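Long-range contacts in cruciferin (PDB 3KGL), which probably serves as a seed storage protein, an 11S globulin that acts as a nutrient reservoir in rapeseed: residues I50-Y56 with W164-N170; F68-G74 with Q171-I175; G353-V359 with V386-S392. All blocks are in the same frame, centred on the assembly; numbering follows the deposited sequence.

Contact 1 of 3, residues I50-Y56 with W164-N170; sequences IESKGLY and WFYNDGN
Tyr56 and Phe165 form the hydrogen-bonded pair of a short antiparallel ladder, with the strand segments 54-56 and 164-166 running at 169° to each other. Among the backbone bonds, Tyr56 N donates to Phe165 O, and Phe165 N returns a bond of 3.0 Å to Tyr56 O. Further along, Asn167 N meets Gly54 O at 3.0 Å, and Lys53 N reaches Asn167 O at 3.2 Å, which ties the type II turn Glu51-Gly54 to the chain leaving the partner strand. Apolar contacts fall on two faces. On one, the Tyr56 and Phe165 side chains lie alongside, CD2 to CD2 at 4.1 Å, and the Ile50 side chain crosses that of Phe165 at about a right angle, its CD1 3.9 Å from Phe165 CB. On the other, Leu55 CD1 lies 3.9 Å from Trp164 CE3. Tyr166 has CG anti to its backbone nitrogen (chi1 178°), which brings the ring edge to Leu55, Tyr166 CD1 4.1 Å from Leu55 CB; the ring also lies beside the carbonyls of Lys53 and Gly54, and Phe259 stacks on it. With an alanine here, that flank of the turn and the Phe259 ring would probably lose their aromatic neighbour. Val425 and Pro422 of the second subunit pack on Leu55 and Trp164. Main-chain bonds thus set the register, while aromatic and aliphatic groups pack both faces of this cupin sheet.

Contact 2 of 3, residues F68-G74 with Q171-I175; sequences FVAKGEG and QPLVI
Val69 and Ile175 run alongside each other on one face of the sheet, CG1 of Val69 3.8 Å from CG1 of Ile175. This is the dense part of the contact: both residues are buried, Ile50 of the neighbouring strand touches Ile175, and Ile149 of the other sheet touches Val69. Val174 closes the other face with both its methyls. CG1, anti to the backbone nitrogen (chi1 169°), touches Ala70 CB at 4.0 Å, while CG2 lies 3.9 Å from Lys71 CG. Between the Val69-Ile175 and Lys71-Val174 pairs the register slips by one residue, a classic beta bulge, two residues, Ala70 and Lys71, set against the single Val174. The evidence is in the bonds: Val174 O accepts from Ala70 N at 2.8 Å and, weakly, from Lys71 N at 3.5 Å, and Val174 N donates back to Lys71 O. The bulge sits in the N-terminal cupin domain, where strand 65-71 leaves one sheet and strand 73-79 enters the other. Gly72 links the two strands with a phi of 114°, and a CB there would collide with Leu173 CA and Pro172 O. Leu173 CD1 lies against the backbone just beyond, 3.6 Å from Glu73 N. Toward solvent the contact thins: Gln171 is exposed and brings OE1 only to 3.7 Å from Gly72 CA, Glu73 is exposed too, and the Lys71 chain bends away, its NZ making a long, weak ion pair with Asp352.

Contact 3 of 3, residues G353-V359 with V386-S392; sequences GEAHVQV and VVKRATS
A regular antiparallel ladder between strands 354-360 and 385-390 of the C-terminal cupin domain carries this contact, with Ala355 opposite Ala390 and Val359 opposite Val386. The strand segments run at 156° to each other. Two hydrogen-bonded pairs fix the register. His356 N gives a bond of 2.8 Å to Arg389 O, and Arg389 N answers to His356 O at 2.9 Å. Gln358 and Val387 exchange a second such pair, Gln358 N to Val387 O and Val387 N to Gln358 O, each 2.9 Å. The ladder is part of a cupin beta-barrel, and the face of Val357, Val359 and Val386 is largely aliphatic: Val357 CG2 meets Val386 CG1 at 3.9 Å, and Lys388 CB lies beside Val357 before its chain bends at the end toward a weak ion pair with Glu399. On the other face, Val387 CG1 touches both CB and CG of Gln358, whose amide NE2 bonds Thr224 of the third subunit. His356 is held through both ring nitrogens by Asp369 and Gln371, while Arg389 NE hydrogen-bonds Asn333 OD1 and Arg389 NH1 makes a salt bridge with a bound sulfate, probably from the crystallisation liquor. At the far end Glu354 O accepts from Thr391 N (2.8 Å) and Ser392 N (3.2 Å), both on the same face of its carbonyl plane. Ser392 OG, set between its own backbone N and carbonyl carbon by a chi1 of 56°, accepts from Glu354 N at 2.8 Å.

In the fold
Contacts 1 and 2 belong to the N-terminal cupin domain and touch, their centres 9 Å apart; Ile50 N probably bonds Leu173 O, and strand 162-166 of contact 1 is followed, after a short loop, by strand 173-180 of contact 2. Contact 3 lies in the C-terminal cupin domain, its nearest atoms about 8 Å from contact 2 and about 19 Å from contact 1. Contact 2, nearest the chain's centre and touched by no other chain of the assembly, is largely aliphatic. Contacts 1 and 3, both partly buried, border different subunits: contact 1 packs apolar groups on the second, whereas contact 3 meets the third with a hydrogen bond from Gln358 and carries the polar His356 and Arg389.

Contact 1 of 3, residues I50-Y56 with W164-N170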
loop_
_atom_site.group_PDB
_atom_site.type_symbol
_atom_site.label_atom_id
_atom_site.label_comp_id
_atom_site.label_asym_id
_atom_site.label_seq_id
_atom_site.Cartn_x
_atom_site.Cartn_y
_atom_site.Cartn_z
ATOM N N ILE A 50 16.875 24.741 16.338
ATOM C CA ILE A 50 16.978 24.741 17.798
ATOM C C ILE A 50 18.117 25.614 18.329
ATOM O O ILE A 50 19.279 25.437 17.954
ATOM C CB ILE A 50 17.096 23.312 18.362
ATOM C CG1 ILE A 50 16.042 22.409 17.723
ATOM C CG2 ILE A 50 16.917 23.339 19.867
ATOM C CD1 ILE A 50 16.399 20.955 17.752
ATOM N N GLU A 51 17.768 26.551 19.210
ATOM C CA GLU A 51 18.725 27.513 19.749
ATOM C C GLU A 51 19.595 26.868 20.809
ATOM O O GLU A 51 19.564 25.656 20.976
ATOM C CB GLU A 51 18.002 28.734 20.326
ATOM C CG GLU A 51 17.450 29.689 19.280
ATOM C CD GLU A 51 18.519 30.173 18.296
ATOM O OE1 GLU A 51 19.718 29.856 18.496
ATOM O OE2 GLU A 51 18.158 30.876 17.321
ATOM N N SER A 52 20.374 27.667 21.529
ATOM C CA SER A 52 21.262 27.091 22.526
ATOM C C SER A 52 20.554 26.904 23.861
ATOM O O SER A 52 19.714 27.724 24.242
ATOM C CB SER A 52 22.518 27.928 22.676
ATOM O OG SER A 52 23.647 27.079 22.770
ATOM N N LYS A 53 20.901 25.817 24.556
ATOM C CA LYS A 53 20.221 25.406 25.786
ATOM C C LYS A 53 18.824 24.916 25.420
ATOM O O LYS A 53 17.977 24.678 26.290
ATOM C CB LYS A 53 20.102 26.575 26.773
ATOM C CG LYS A 53 21.390 27.017 27.453
ATOM C CD LYS A 53 21.346 28.526 27.761
ATOM C CE LYS A 53 19.991 28.978 28.331
ATOM N NZ LYS A 53 19.848 30.473 28.452
ATOM N N GLY A 54 18.591 24.779 24.118
ATOM C CA GLY A 54 17.265 24.522 23.593
ATOM C C GLY A 54 16.923 23.057 23.483
ATOM O O GLY A 54 17.657 22.270 22.896
ATOM N N LEU A 55 15.788 22.697 24.062
ATOM C CA LEU A 55 15.313 21.329 24.026
ATOM C C LEU A 55 14.056 21.245 23.177
ATOM O O LEU A 55 13.096 21.983 23.413
ATOM C CB LEU A 55 15.016 20.836 25.444
ATOM C CG LEU A 55 14.204 19.543 25.542
ATOM C CD1 LEU A 55 14.905 18.421 24.788
ATOM C CD2 LEU A 55 13.957 19.152 26.991
ATOM N N TYR A 56 14.079 20.363 22.177
ATOM C CA TYR A 56 12.878 20.012 21.421
ATOM C C TYR A 56 12.227 18.795 22.086
ATOM O O TYR A 56 12.821 17.723 22.126
ATOM C CB TYR A 56 13.217 19.708 19.961
ATOM C CG TYR A 56 12.032 19.189 19.180
ATOM C CD1 TYR A 56 11.263 20.039 18.400
ATOM C CD2 TYR A 56 11.667 17.851 19.239
ATOM C CE1 TYR A 56 10.168 19.570 17.696
ATOM C CE2 TYR A 56 10.572 17.375 18.536
ATOM C CZ TYR A 56 9.829 18.236 17.765
ATOM O OH TYR A 56 8.741 17.767 17.062
ATOM N N TRP A 164 13.340 13.289 21.026
ATOM C CA TRP A 164 13.565 14.651 21.511
ATOM C C TRP A 164 15.000 15.055 21.172
ATOM O O TRP A 164 15.902 14.217 21.183
ATOM C CB TRP A 164 13.335 14.746 23.027
ATOM C CG TRP A 164 14.164 13.767 23.810
ATOM C CD1 TRP A 164 13.778 12.531 24.235
ATOM C CD2 TRP A 164 15.523 13.928 24.236
ATOM N NE1 TRP A 164 14.808 11.914 24.897
ATOM C CE2 TRP A 164 15.890 12.749 24.912
ATOM C CE3 TRP A 164 16.463 14.953 24.113
ATOM C CZ2 TRP A 164 17.150 12.567 25.461
ATOM C CZ3 TRP A 164 17.719 14.771 24.663
ATOM C CH2 TRP A 164 18.049 13.588 25.326
ATOM N N PHE A 165 15.216 16.334 20.871
ATOM C CA PHE A 165 16.553 16.827 20.548
ATOM C C PHE A 165 16.993 17.943 21.491
ATOM O O PHE A 165 16.172 18.761 21.920
ATOM C CB PHE A 165 16.605 17.308 19.098
ATOM C CG PHE A 165 16.316 16.230 18.097
ATOM C CD1 PHE A 165 17.332 15.416 17.623
ATOM C CD2 PHE A 165 15.024 16.019 17.638
ATOM C CE1 PHE A 165 17.066 14.415 16.707
ATOM C CE2 PHE A 165 14.753 15.021 16.722
ATOM C CZ PHE A 165 15.774 14.222 16.252
ATOM N N TYR A 166 18.287 17.965 21.816
ATOM C CA TYR A 166 18.854 18.999 22.686
ATOM C C TYR A 166 20.102 19.604 22.078
ATOM O O TYR A 166 21.006 18.886 21.654
ATOM C CB TYR A 166 19.203 18.444 24.073
ATOM C CG TYR A 166 19.843 19.464 25.004
ATOM C CD1 TYR A 166 19.074 20.416 25.655
ATOM C CD2 TYR A 166 21.215 19.474 25.230
ATOM C CE1 TYR A 166 19.651 21.346 26.507
ATOM C CE2 TYR A 166 21.800 20.407 26.074
ATOM C CZ TYR A 166 21.010 21.340 26.714
ATOM O OH TYR A 166 21.576 22.275 27.562
ATOM N N ASN A 167 20.146 20.931 22.050
ATOM C CA ASN A 167 21.337 21.647 21.628
ATOM C C ASN A 167 22.240 21.995 22.812
ATOM O O ASN A 167 22.087 23.050 23.436
ATOM C CB ASN A 167 20.954 22.912 20.873
ATOM C CG ASN A 167 22.132 23.541 20.160
ATOM O OD1 ASN A 167 22.105 24.730 19.822
ATOM N ND2 ASN A 167 23.174 22.747 19.921
ATOM N N ASP A 168 23.161 21.082 23.121
ATOM C CA ASP A 168 24.225 21.322 24.086
ATOM C C ASP A 168 25.201 22.296 23.456
ATOM O O ASP A 168 26.021 22.921 24.132
ATOM C CB ASP A 168 24.964 20.012 24.407
ATOM C CG ASP A 168 25.627 19.383 23.173
ATOM O OD1 ASP A 168 25.130 19.610 22.049
ATOM O OD2 ASP A 168 26.639 18.653 23.323
ATOM N N GLY A 169 25.085 22.423 22.140
ATOM C CA GLY A 169 26.090 23.078 21.339
ATOM C C GLY A 169 26.092 24.590 21.339
ATOM O O GLY A 169 25.228 25.251 21.914
ATOM N N ASN A 170 27.091 25.124 20.652
ATOM C CA ASN A 170 27.366 26.542 20.619
ATOM C C ASN A 170 26.429 27.276 19.674
ATOM O O ASN A 170 25.644 28.134 20.083
ATOM C CB ASN A 170 28.804 26.730 20.156
ATOM C CG ASN A 170 29.285 28.131 20.350
ATOM O OD1 ASN A 170 28.594 28.964 20.961
ATOM N ND2 ASN A 170 30.484 28.415 19.838
HETATM O O HOH W 1 22.553 29.061 19.618
#

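Contact 2 of 3, residues F68-G74 with Q171-I175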
loop_
_atom_site.group_PDB
_atom_site.type_symbol
_atom_site.label_atom_id
_atom_site.label_comp_id
_atom_site.label_asym_id
_atom_site.label_seq_id
_atom_site.Cartn_x
_atom_site.Cartn_y
_atom_site.Cartn_z
ATOM N N PHE A 68 17.793 14.595 8.958
ATOM C CA PHE A 68 19.185 14.938 8.649
ATOM C C PHE A 68 19.585 16.151 9.484
ATOM O O PHE A 68 18.788 17.068 9.672
ATOM C CB PHE A 68 19.336 15.239 7.164
ATOM C CG PHE A 68 20.749 15.511 6.731
ATOM C CD1 PHE A 68 21.600 14.473 6.399
ATOM C CD2 PHE A 68 21.219 16.814 6.625
ATOM C CE1 PHE A 68 22.896 14.733 5.982
ATOM C CE2 PHE A 68 22.507 17.079 6.219
ATOM C CZ PHE A 68 23.348 16.036 5.896
ATOM N N VAL A 69 20.805 16.142 10.013
ATOM C CA VAL A 69 21.301 17.278 10.779
ATOM C C VAL A 69 22.130 18.115 9.823
ATOM O O VAL A 69 23.152 17.656 9.320
ATOM C CB VAL A 69 22.156 16.839 11.982
ATOM C CG1 VAL A 69 21.292 16.209 13.065
ATOM C CG2 VAL A 69 23.185 15.856 11.532
ATOM N N ALA A 70 21.668 19.331 9.548
ATOM C CA ALA A 70 22.247 20.142 8.485
ATOM C C ALA A 70 23.289 21.091 9.032
ATOM O O ALA A 70 24.323 21.309 8.406
ATOM C CB ALA A 70 21.170 20.912 7.769
ATOM N N LYS A 71 22.994 21.661 10.197
ATOM C CA LYS A 71 23.907 22.560 10.892
ATOM C C LYS A 71 23.877 22.230 12.374
ATOM O O LYS A 71 22.812 22.154 12.978
ATOM C CB LYS A 71 23.503 24.040 10.712
ATOM C CG LYS A 71 22.879 24.407 9.367
ATOM C CD LYS A 71 22.974 25.911 9.050
ATOM C CE LYS A 71 24.311 26.234 8.384
ATOM N NZ LYS A 71 24.755 25.166 7.418
ATOM N N GLY A 72 25.042 22.038 12.970
ATOM C CA GLY A 72 25.095 22.032 14.412
ATOM C C GLY A 72 25.457 20.697 14.994
ATOM O O GLY A 72 25.962 19.816 14.299
ATOM N N GLU A 73 25.185 20.559 16.285
ATOM C CA GLU A 73 25.619 19.409 17.050
ATOM C C GLU A 73 24.718 19.346 18.276
ATOM O O GLU A 73 24.234 20.376 18.739
ATOM C CB GLU A 73 27.085 19.601 17.459
ATOM C CG GLU A 73 27.923 18.325 17.550
ATOM C CD GLU A 73 29.427 18.591 17.419
ATOM O OE1 GLU A 73 30.236 17.712 17.811
ATOM O OE2 GLU A 73 29.800 19.676 16.915
ATOM N N GLY A 74 24.477 18.146 18.797
ATOM C CA GLY A 74 23.678 18.012 20.001
ATOM C C GLY A 74 23.388 16.592 20.458
ATOM O O GLY A 74 24.090 15.650 20.099
ATOM N N GLN A 171 26.544 26.924 18.398
ATOM C CA GLN A 171 25.713 27.476 17.341
ATOM C C GLN A 171 24.331 26.811 17.302
ATOM O O GLN A 171 24.079 25.826 17.996
ATOM C CB GLN A 171 26.422 27.269 16.006
ATOM C CG GLN A 171 27.236 25.979 15.955
ATOM C CD GLN A 171 27.346 25.397 14.553
ATOM O OE1 GLN A 171 27.970 24.351 14.354
ATOM N NE2 GLN A 171 26.736 26.067 13.577
ATOM N N PRO A 172 23.427 27.343 16.476
ATOM C CA PRO A 172 22.119 26.698 16.328
ATOM C C PRO A 172 22.217 25.293 15.737
ATOM O O PRO A 172 22.997 25.031 14.817
ATOM C CB PRO A 172 21.384 27.625 15.352
ATOM C CG PRO A 172 22.079 28.936 15.458
ATOM C CD PRO A 172 23.513 28.603 15.722
ATOM N N LEU A 173 21.414 24.392 16.280
ATOM C CA LEU A 173 21.309 23.034 15.766
ATOM C C LEU A 173 20.136 22.950 14.803
ATOM O O LEU A 173 19.004 23.283 15.164
ATOM C CB LEU A 173 21.094 22.059 16.921
ATOM C CG LEU A 173 20.622 20.657 16.560
ATOM C CD1 LEU A 173 21.719 19.873 15.856
ATOM C CD2 LEU A 173 20.173 19.977 17.820
ATOM N N VAL A 174 20.402 22.511 13.577
ATOM C CA VAL A 174 19.368 22.477 12.553
ATOM C C VAL A 174 19.126 21.056 12.096
ATOM O O VAL A 174 19.967 20.460 11.432
ATOM C CB VAL A 174 19.737 23.339 11.321
ATOM C CG1 VAL A 174 18.775 23.068 10.204
ATOM C CG2 VAL A 174 19.708 24.808 11.665
ATOM N N ILE A 175 17.978 20.503 12.468
ATOM C CA ILE A 175 17.580 19.223 11.918
ATOM C C ILE A 175 16.537 19.465 10.819
ATOM O O ILE A 175 15.668 20.333 10.948
ATOM C CB ILE A 175 17.054 18.209 12.991
ATOM C CG1 ILE A 175 18.087 17.958 14.091
ATOM C CG2 ILE A 175 16.745 16.867 12.345
ATOM C CD1 ILE A 175 17.817 18.700 15.375
#

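Contact 3 of 3, residues G353-V359 with V386-S392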
loop_
_atom_site.group_PDB
_atom_site.type_symbol
_atom_site.label_atom_id
_atom_site.label_comp_id
_atom_site.label_asym_id
_atom_site.label_seq_id
_atom_site.Cartn_x
_atom_site.Cartn_y
_atom_site.Cartn_z
ATOM N N GLY A 353 25.173 26.615 -0.268
ATOM C CA GLY A 353 25.457 27.139 -1.585
ATOM C C GLY A 353 24.340 27.050 -2.607
ATOM O O GLY A 353 23.151 26.982 -2.284
ATOM N N GLU A 354 24.740 27.051 -3.867
ATOM C CA GLU A 354 23.810 27.268 -4.948
ATOM C C GLU A 354 24.154 26.367 -6.117
ATOM O O GLU A 354 25.318 26.051 -6.354
ATOM C CB GLU A 354 23.896 28.724 -5.424
ATOM C CG GLU A 354 23.511 29.780 -4.405
ATOM C CD GLU A 354 22.675 30.901 -5.019
ATOM O OE1 GLU A 354 22.236 31.810 -4.272
ATOM O OE2 GLU A 354 22.446 30.864 -6.251
ATOM N N ALA A 355 23.135 25.969 -6.864
ATOM C CA ALA A 355 23.353 25.265 -8.115
ATOM C C ALA A 355 22.214 25.525 -9.088
ATOM O O ALA A 355 21.102 25.882 -8.700
ATOM C CB ALA A 355 23.528 23.782 -7.876
ATOM N N HIS A 356 22.500 25.356 -10.367
ATOM C CA HIS A 356 21.493 25.588 -11.372
ATOM C C HIS A 356 20.962 24.259 -11.873
ATOM O O HIS A 356 21.716 23.424 -12.385
ATOM C CB HIS A 356 22.057 26.408 -12.524
ATOM C CG HIS A 356 21.017 26.821 -13.512
ATOM N ND1 HIS A 356 20.347 28.023 -13.424
ATOM C CD2 HIS A 356 20.501 26.173 -14.584
ATOM C CE1 HIS A 356 19.471 28.104 -14.410
ATOM N NE2 HIS A 356 19.545 26.996 -15.128
ATOM N N VAL A 357 19.659 24.054 -11.704
ATOM C CA VAL A 357 19.068 22.777 -12.074
ATOM C C VAL A 357 17.975 22.891 -13.118
ATOM O O VAL A 357 17.259 23.888 -13.204
ATOM C CB VAL A 357 18.545 21.935 -10.851
ATOM C CG1 VAL A 357 18.391 22.761 -9.577
ATOM C CG2 VAL A 357 17.236 21.258 -11.201
ATOM N N GLN A 358 17.873 21.842 -13.918
ATOM C CA GLN A 358 16.762 21.675 -14.823
ATOM C C GLN A 358 16.040 20.364 -14.495
ATOM O O GLN A 358 16.664 19.327 -14.250
ATOM C CB GLN A 358 17.250 21.691 -16.268
ATOM C CG GLN A 358 18.242 22.802 -16.562
ATOM C CD GLN A 358 18.460 23.023 -18.050
ATOM O OE1 GLN A 358 17.520 23.313 -18.794
ATOM N NE2 GLN A 358 19.707 22.900 -18.486
ATOM N N VAL A 359 14.717 20.438 -14.471
ATOM C CA VAL A 359 13.868 19.286 -14.244
ATOM C C VAL A 359 12.929 19.188 -15.447
ATOM O O VAL A 359 12.265 20.165 -15.801
ATOM C CB VAL A 359 13.051 19.476 -12.953
ATOM C CG1 VAL A 359 12.305 18.215 -12.584
ATOM C CG2 VAL A 359 13.961 19.899 -11.832
ATOM N N VAL A 386 16.579 15.073 -13.966
ATOM C CA VAL A 386 17.164 16.224 -13.299
ATOM C C VAL A 386 18.616 16.401 -13.674
ATOM O O VAL A 386 19.381 15.441 -13.641
ATOM C CB VAL A 386 17.136 16.038 -11.761
ATOM C CG1 VAL A 386 17.541 17.326 -11.024
ATOM C CG2 VAL A 386 15.776 15.586 -11.311
ATOM N N VAL A 387 19.001 17.631 -14.017
ATOM C CA VAL A 387 20.418 17.991 -14.041
ATOM C C VAL A 387 20.702 19.154 -13.089
ATOM O O VAL A 387 19.864 20.033 -12.887
ATOM C CB VAL A 387 20.921 18.325 -15.442
ATOM C CG1 VAL A 387 20.566 19.764 -15.802
ATOM C CG2 VAL A 387 22.419 18.108 -15.509
ATOM N N LYS A 388 21.881 19.142 -12.486
ATOM C CA LYS A 388 22.252 20.194 -11.554
ATOM C C LYS A 388 23.730 20.533 -11.720
ATOM O O LYS A 388 24.555 19.642 -11.772
ATOM C CB LYS A 388 21.909 19.789 -10.110
ATOM C CG LYS A 388 21.670 18.286 -9.894
ATOM C CD LYS A 388 21.170 17.976 -8.475
ATOM C CE LYS A 388 20.482 16.601 -8.400
ATOM N NZ LYS A 388 21.417 15.428 -8.372
ATOM N N ARG A 389 24.047 21.820 -11.865
ATOM C CA ARG A 389 25.430 22.274 -11.945
ATOM C C ARG A 389 25.720 23.153 -10.735
ATOM O O ARG A 389 24.936 24.030 -10.406
ATOM C CB ARG A 389 25.663 23.067 -13.228
ATOM C CG ARG A 389 27.137 23.383 -13.489
ATOM C CD ARG A 389 27.347 24.414 -14.613
ATOM N NE ARG A 389 27.679 25.745 -14.101
ATOM C CZ ARG A 389 26.949 26.837 -14.308
ATOM N NH1 ARG A 389 25.848 26.764 -15.035
ATOM N NH2 ARG A 389 27.326 28.008 -13.805
ATOM N N ALA A 390 26.835 22.915 -10.057
ATOM C CA ALA A 390 27.147 23.696 -8.865
ATOM C C ALA A 390 27.566 25.094 -9.288
ATOM O O ALA A 390 28.183 25.275 -10.336
ATOM C CB ALA A 390 28.228 23.020 -8.034
ATOM N N THR A 391 27.219 26.078 -8.468
ATOM C CA THR A 391 27.328 27.479 -8.858
ATOM C C THR A 391 28.087 28.320 -7.850
ATOM O O THR A 391 28.834 29.224 -8.219
ATOM C CB THR A 391 25.938 28.095 -9.043
ATOM O OG1 THR A 391 25.682 28.253 -10.444
ATOM C CG2 THR A 391 25.850 29.458 -8.335
ATOM N N SER A 392 27.854 28.035 -6.575
ATOM C CA SER A 392 28.615 28.639 -5.506
ATOM C C SER A 392 29.917 27.865 -5.411
ATOM O O SER A 392 30.141 26.914 -6.181
ATOM C CB SER A 392 27.845 28.555 -4.193
ATOM O OG SER A 392 27.499 27.210 -3.897
#